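Local coordinates for cellulosomal scaffoldin adaptor protein B (Acetivibrio cellulolyticus, PDB 4UYP), which docks through its C-terminal dockerin domain onto a cohesin of the anchoring scaffoldin ScaC, linking the multienzyme cellulosome to the bacterial cell surface, at residues D44-G47 with S48-N52. The protein carries 2 engineered substitutions. Residues are numbered along the deposited sequence; the frame is centred on the assembly and turned at random. Where two conformers were deposited one is given.
Sequences DGNG and SIKIN. With CA (calcium ion), chain K; SO4 (sulfate ion), chain F.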
loop_
_atom_site.group_PDB
_atom_site.type_symbol
_atom_site.label_atom_id
_atom_site.label_comp_id
_atom_site.label_asym_id
_atom_site.label_seq_id
_atom_site.Cartn_x
_atom_site.Cartn_y
_atom_site.Cartn_z
ATOM N N ASP B 44 -21.393 -9.008 -1.586
ATOM C CA ASP B 44 -22.124 -7.887 -2.209
ATOM C C ASP B 44 -22.003 -7.836 -3.766
ATOM O O ASP B 44 -22.652 -7.010 -4.393
ATOM C CB ASP B 44 -21.873 -6.560 -1.478
ATOM C CG ASP B 44 -20.481 -5.911 -1.809
ATOM O OD1 ASP B 44 -19.710 -6.597 -2.521
ATOM O OD2 ASP B 44 -20.395 -4.715 -1.442
ATOM N N GLY B 45 -21.250 -8.702 -4.328
ATOM C CA GLY B 45 -21.125 -8.894 -5.750
ATOM C C GLY B 45 -20.482 -7.717 -6.446
ATOM O O GLY B 45 -20.646 -7.543 -7.655
ATOM N N ASN B 46 -19.711 -6.906 -5.705
ATOM C CA ASN B 46 -19.108 -5.712 -6.363
ATOM C C ASN B 46 -17.815 -5.948 -7.027
ATOM O O ASN B 46 -17.332 -5.021 -7.757
ATOM C CB ASN B 46 -19.048 -4.521 -5.390
ATOM C CG ASN B 46 -17.931 -4.657 -4.351
ATOM O OD1 ASN B 46 -17.380 -5.688 -4.115
ATOM N ND2 ASN B 46 -17.633 -3.557 -3.758
ATOM N N GLY B 47 -17.234 -7.134 -6.919
ATOM C CA GLY B 47 -16.003 -7.467 -7.575
ATOM C C GLY B 47 -14.721 -7.370 -6.780
ATOM O O GLY B 47 -13.680 -7.852 -7.224
ATOM N N SER B 48 -14.861 -6.887 -5.519
ATOM C CA SER B 48 -13.720 -6.763 -4.609
ATOM C C SER B 48 -14.100 -7.351 -3.285
ATOM O O SER B 48 -15.296 -7.362 -2.895
ATOM C CB SER B 48 -13.293 -5.342 -4.336
ATOM O OG SER B 48 -12.730 -4.721 -5.510
ATOM N N ILE B 49 -13.096 -7.918 -2.595
ATOM C CA ILE B 49 -13.294 -8.373 -1.220
ATOM C C ILE B 49 -12.948 -7.199 -0.274
ATOM O O ILE B 49 -11.820 -6.668 -0.323
ATOM C CB ILE B 49 -12.456 -9.597 -0.971
ATOM C CG1 ILE B 49 -12.676 -10.634 -2.104
ATOM C CG2 ILE B 49 -12.792 -10.260 0.361
ATOM C CD1 ILE B 49 -11.997 -11.974 -1.833
ATOM N N LYS B 50 -13.904 -6.776 0.526
ATOM C CA LYS B 50 -13.734 -5.652 1.445
ATOM C C LYS B 50 -14.342 -5.992 2.733
ATOM O O LYS B 50 -14.991 -7.015 2.942
ATOM C CB LYS B 50 -14.353 -4.401 0.894
ATOM C CG LYS B 50 -13.835 -3.978 -0.518
ATOM C CD LYS B 50 -14.550 -2.772 -1.055
ATOM C CE LYS B 50 -14.188 -1.538 -0.322
ATOM N NZ LYS B 50 -14.816 -0.311 -0.933
ATOM N N ILE B 51 -14.098 -5.120 3.765
ATOM C CA ILE B 51 -14.574 -5.459 5.084
ATOM C C ILE B 51 -16.100 -5.668 5.152
ATOM O O ILE B 51 -16.545 -6.429 6.029
ATOM C CB ILE B 51 -14.057 -4.381 6.157
ATOM C CG1 ILE B 51 -14.237 -4.869 7.640
ATOM C CG2 ILE B 51 -14.737 -3.047 5.951
ATOM C CD1 ILE B 51 -13.563 -6.192 7.924
ATOM N N ASN B 52 -16.843 -4.940 4.315
ATOM C CA ASN B 52 -18.281 -5.164 4.489
ATOM C C ASN B 52 -18.699 -6.536 4.001
ATOM O O ASN B 52 -19.710 -7.029 4.523
ATOM C CB ASN B 52 -19.038 -4.101 3.683
ATOM C CG ASN B 52 -18.913 -4.295 2.187
ATOM O OD1 ASN B 52 -17.817 -4.469 1.626
ATOM N ND2 ASN B 52 -20.069 -4.275 1.472
HETATM CA CA CA K . -17.475 -7.135 -2.174
HETATM S S SO4 F . -18.806 0.059 -5.272
HETATM O O1 SO4 F . -19.946 0.748 -4.533
HETATM O O2 SO4 F . -17.689 1.025 -5.104
HETATM O O3 SO4 F . -19.297 0.057 -6.731
HETATM O O4 SO4 F . -18.549 -1.290 -4.787
HETATM O O HOH W 1 -17.566 -5.011 -1.023
HETATM O O HOH W 2 -10.810 -6.191 -6.840
#
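In the second calcium-binding loop of the dockerin, Asp44, Asn46 and Ser48 close round one calcium ion just ahead of helix 51-61. Asp44 OD1 lies 2.3 Å from the calcium, Asn46 OD1 is bound almost as closely, and Ser48 gives its backbone O, while its OG hydrogen-bonds Gln43 of a neighbouring ScaC chain. Asp42 and Asp53 complete the protein ligands. Asp44 suits its place because its two oxygens divide the work: OD1 binds the metal and also accepts a hydrogen bond from the backbone N of Asn46 in an Asx turn, while OD2 accepts one from Asn52 ND2 at 3.0 Å. Asp44 OD2 lies in the plane of the Asn52 amide, yet the N-H reaches it from above the carboxylate plane; the two planes are 66° apart. Asn52 CG sits between its backbone N and carbonyl carbon (chi1 70°), which turns the amide toward Asp44; its OD1 accepts from a water that is itself a calcium ligand, and ND2 also bonds Gly125 O of a ScaC chain. Asn46 OD1 takes the Ser48 N-H at 3.1 Å from above the carbonyl plane, and ND2 donates at 2.7 Å to O4 of a sulfate probably from the crystallisation liquor. Gly45 and Gly47, both at positive phi, let the chain curl tightly between these ligands. Alternating metal ligands at Asp44, Asn46 and Ser48, leading into a helix, are typical of the EF-hand-like calcium loop of type I dockerins.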